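Long-range contact in myosin IE heavy chain (Dictyostelium discoideum, PDB 1LKX), which is a single-headed myosin motor that binds actin filaments and hydrolyses ATP in an actin-activated manner, and may move membranes relative to actin: residues I201-L209 and S243-K251. Sequence-based numbering, arbitrary orientation.
Sequences IFYQMLKGL and SGEFKIIVK
Phe246 and Gln204 meet where the axes of the short helical segments 201-206 and 243-251 approach to 8.1 Å and cross nearly at right angles (-101°), the CA atoms of Gln204 and Phe246 5.4 Å apart. The Phe246 ring leaves its helix with CG anti to the backbone N (chi1 -179°), a setting that carries it toward Gln204, Met205 and Gly208. Gly208, having no side chain, lets the ring lie close against its backbone, Phe246 CD2 3.3 Å from Gly208 CA. Leu209 brings a branched end to the far end of the ring, CD2 to Phe246 CZ 3.4 Å, Met205 CB lies 4.3 Å from Phe246 CE1, and Ile201 CD1 reaches the ring edge near its plane and also touches Ile249 CD1. This near-perpendicular helix packing belongs to the myosin motor domain, a P-loop NTPase, beside helices 127-147 and 260-276; Trp267 of the latter meets the Phe246 ring, and the Glu245 side chain is about 11 Å from bound ADP, outside its pocket. Replacing Phe246 by alanine would probably open a gap between the helices and take one apolar partner from Leu209 and Met205. The long, extended Gln204 chain brings its amide end obliquely across CB and CG of Glu245, whose carboxylate turns away. Ser243 OG donates to Lys207 O (3.2 Å), tilted 23° from the carbonyl plane, while Lys207 takes its ammonium to Asp236 and Asp242.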
loop_
_atom_site.group_PDB
_atom_site.type_symbol
_atom_site.label_atom_id
_atom_site.label_comp_id
_atom_site.label_asym_id
_atom_site.label_seq_id
_atom_site.Cartn_x
_atom_site.Cartn_y
_atom_site.Cartn_z
ATOM N N ILE A 201 -2.788 -2.367 -17.702
ATOM C CA ILE A 201 -3.755 -1.864 -18.662
ATOM C C ILE A 201 -3.176 -1.599 -20.050
ATOM O O ILE A 201 -3.782 -1.965 -21.043
ATOM C CB ILE A 201 -4.449 -0.595 -18.122
ATOM C CG1 ILE A 201 -5.665 -0.261 -18.978
ATOM C CG2 ILE A 201 -3.476 0.560 -18.097
ATOM C CD1 ILE A 201 -6.692 -1.332 -18.990
ATOM N N PHE A 202 -2.001 -0.989 -20.124
ATOM C CA PHE A 202 -1.390 -0.698 -21.411
ATOM C C PHE A 202 -1.283 -1.952 -22.249
ATOM O O PHE A 202 -1.779 -1.999 -23.365
ATOM C CB PHE A 202 0.008 -0.104 -21.238
ATOM C CG PHE A 202 0.016 1.344 -20.844
ATOM C CD1 PHE A 202 -0.565 2.299 -21.654
ATOM C CD2 PHE A 202 0.631 1.750 -19.671
ATOM C CE1 PHE A 202 -0.533 3.638 -21.301
ATOM C CE2 PHE A 202 0.669 3.084 -19.308
ATOM C CZ PHE A 202 0.088 4.030 -20.122
ATOM N N TYR A 203 -0.633 -2.974 -21.711
ATOM C CA TYR A 203 -0.458 -4.225 -22.437
ATOM C C TYR A 203 -1.770 -4.934 -22.694
ATOM O O TYR A 203 -1.989 -5.468 -23.769
ATOM C CB TYR A 203 0.474 -5.142 -21.664
ATOM C CG TYR A 203 1.794 -4.500 -21.367
ATOM C CD1 TYR A 203 1.956 -3.673 -20.268
ATOM C CD2 TYR A 203 2.875 -4.698 -22.204
ATOM C CE1 TYR A 203 3.179 -3.056 -20.010
ATOM C CE2 TYR A 203 4.095 -4.090 -21.960
ATOM C CZ TYR A 203 4.246 -3.273 -20.862
ATOM O OH TYR A 203 5.476 -2.711 -20.612
ATOM N N GLN A 204 -2.647 -4.920 -21.705
ATOM C CA GLN A 204 -3.929 -5.587 -21.823
ATOM C C GLN A 204 -4.846 -4.935 -22.854
ATOM O O GLN A 204 -5.587 -5.616 -23.560
ATOM C CB GLN A 204 -4.591 -5.632 -20.449
ATOM C CG GLN A 204 -3.629 -6.104 -19.377
ATOM C CD GLN A 204 -4.282 -6.295 -18.035
ATOM O OE1 GLN A 204 -5.135 -5.513 -17.633
ATOM N NE2 GLN A 204 -3.867 -7.336 -17.320
ATOM N N MET A 205 -4.796 -3.613 -22.939
ATOM C CA MET A 205 -5.613 -2.890 -23.908
ATOM C C MET A 205 -5.163 -3.249 -25.318
ATOM O O MET A 205 -5.980 -3.503 -26.208
ATOM C CB MET A 205 -5.463 -1.387 -23.713
ATOM C CG MET A 205 -5.761 -0.599 -24.962
ATOM S SD MET A 205 -5.228 1.101 -24.811
ATOM C CE MET A 205 -6.797 1.942 -24.591
ATOM N N LEU A 206 -3.848 -3.257 -25.511
ATOM C CA LEU A 206 -3.273 -3.577 -26.804
ATOM C C LEU A 206 -3.641 -4.977 -27.292
ATOM O O LEU A 206 -3.568 -5.249 -28.491
ATOM C CB LEU A 206 -1.756 -3.411 -26.744
ATOM C CG LEU A 206 -1.193 -2.144 -27.388
ATOM C CD1 LEU A 206 -2.103 -0.969 -27.128
ATOM C CD2 LEU A 206 0.195 -1.873 -26.842
ATOM N N LYS A 207 -4.046 -5.857 -26.376
ATOM C CA LYS A 207 -4.417 -7.213 -26.751
ATOM C C LYS A 207 -5.867 -7.495 -26.415
ATOM O O LYS A 207 -6.314 -8.633 -26.466
ATOM C CB LYS A 207 -3.530 -8.216 -26.027
ATOM C CG LYS A 207 -2.053 -7.950 -26.198
ATOM C CD LYS A 207 -1.220 -8.914 -25.353
ATOM C CE LYS A 207 0.246 -8.445 -25.236
ATOM N NZ LYS A 207 1.108 -9.327 -24.377
ATOM N N GLY A 208 -6.612 -6.454 -26.079
ATOM C CA GLY A 208 -8.001 -6.657 -25.724
ATOM C C GLY A 208 -8.989 -5.940 -26.613
ATOM O O GLY A 208 -10.060 -6.467 -26.902
ATOM N N LEU A 209 -8.640 -4.734 -27.042
ATOM C CA LEU A 209 -9.519 -3.960 -27.907
ATOM C C LEU A 209 -9.633 -4.574 -29.300
ATOM O O LEU A 209 -8.723 -5.266 -29.770
ATOM C CB LEU A 209 -9.015 -2.523 -28.026
ATOM C CG LEU A 209 -9.137 -1.671 -26.773
ATOM C CD1 LEU A 209 -8.667 -0.269 -27.090
ATOM C CD2 LEU A 209 -10.576 -1.654 -26.303
ATOM N N SER A 243 -4.791 -10.601 -22.602
ATOM C CA SER A 243 -5.999 -10.679 -23.408
ATOM C C SER A 243 -7.234 -11.063 -22.624
ATOM O O SER A 243 -8.245 -10.378 -22.688
ATOM C CB SER A 243 -5.796 -11.664 -24.554
ATOM O OG SER A 243 -6.872 -11.576 -25.472
ATOM N N GLY A 244 -7.147 -12.161 -21.885
ATOM C CA GLY A 244 -8.290 -12.615 -21.119
ATOM C C GLY A 244 -8.608 -11.679 -19.987
ATOM O O GLY A 244 -9.769 -11.498 -19.616
ATOM N N GLU A 245 -7.560 -11.077 -19.443
ATOM C CA GLU A 245 -7.694 -10.152 -18.335
ATOM C C GLU A 245 -8.454 -8.874 -18.719
ATOM O O GLU A 245 -9.270 -8.364 -17.951
ATOM C CB GLU A 245 -6.305 -9.798 -17.802
ATOM C CG GLU A 245 -6.336 -8.877 -16.616
ATOM C CD GLU A 245 -7.134 -9.457 -15.486
ATOM O OE1 GLU A 245 -8.123 -8.812 -15.073
ATOM O OE2 GLU A 245 -6.767 -10.557 -15.018
ATOM N N PHE A 246 -8.187 -8.360 -19.911
ATOM C CA PHE A 246 -8.842 -7.145 -20.360
ATOM C C PHE A 246 -10.353 -7.291 -20.367
ATOM O O PHE A 246 -11.071 -6.344 -20.080
ATOM C CB PHE A 246 -8.367 -6.776 -21.759
ATOM C CG PHE A 246 -8.973 -5.507 -22.285
ATOM C CD1 PHE A 246 -8.596 -4.274 -21.769
ATOM C CD2 PHE A 246 -9.931 -5.546 -23.293
ATOM C CE1 PHE A 246 -9.162 -3.089 -22.249
ATOM C CE2 PHE A 246 -10.504 -4.372 -23.780
ATOM C CZ PHE A 246 -10.118 -3.141 -23.255
ATOM N N LYS A 247 -10.840 -8.475 -20.705
ATOM C CA LYS A 247 -12.275 -8.700 -20.735
ATOM C C LYS A 247 -12.883 -8.541 -19.346
ATOM O O LYS A 247 -14.017 -8.094 -19.212
ATOM C CB LYS A 247 -12.584 -10.090 -21.283
ATOM C CG LYS A 247 -12.244 -10.259 -22.756
ATOM C CD LYS A 247 -12.966 -11.471 -23.368
ATOM C CE LYS A 247 -12.442 -12.818 -22.846
ATOM N NZ LYS A 247 -11.067 -13.152 -23.335
ATOM N N ILE A 248 -12.121 -8.898 -18.316
ATOM C CA ILE A 248 -12.586 -8.790 -16.930
ATOM C C ILE A 248 -12.731 -7.333 -16.515
ATOM O O ILE A 248 -13.742 -6.933 -15.949
ATOM C CB ILE A 248 -11.599 -9.455 -15.959
ATOM C CG1 ILE A 248 -11.356 -10.909 -16.376
ATOM C CG2 ILE A 248 -12.126 -9.371 -14.547
ATOM C CD1 ILE A 248 -12.595 -11.767 -16.400
ATOM N N ILE A 249 -11.693 -6.553 -16.791
ATOM C CA ILE A 249 -11.664 -5.133 -16.470
ATOM C C ILE A 249 -12.865 -4.418 -17.064
ATOM O O ILE A 249 -13.517 -3.620 -16.396
ATOM C CB ILE A 249 -10.399 -4.485 -17.032
ATOM C CG1 ILE A 249 -9.173 -5.180 -16.445
ATOM C CG2 ILE A 249 -10.397 -3.007 -16.736
ATOM C CD1 ILE A 249 -7.893 -4.849 -17.164
ATOM N N VAL A 250 -13.153 -4.713 -18.329
ATOM C CA VAL A 250 -14.272 -4.088 -19.017
ATOM C C VAL A 250 -15.586 -4.427 -18.344
ATOM O O VAL A 250 -16.468 -3.593 -18.274
ATOM C CB VAL A 250 -14.332 -4.499 -20.494
ATOM C CG1 VAL A 250 -15.422 -3.725 -21.199
ATOM C CG2 VAL A 250 -12.995 -4.229 -21.159
ATOM N N LYS A 251 -15.732 -5.651 -17.855
ATOM C CA LYS A 251 -16.960 -6.015 -17.150
ATOM C C LYS A 251 -17.040 -5.123 -15.916
ATOM O O LYS A 251 -18.075 -4.511 -15.649
ATOM C CB LYS A 251 -16.933 -7.481 -16.695
ATOM C CG LYS A 251 -17.346 -8.499 -17.746
ATOM C CD LYS A 251 -17.216 -9.916 -17.195
ATOM C CE LYS A 251 -17.945 -10.939 -18.059
ATOM N NZ LYS A 251 -17.447 -10.959 -19.461
#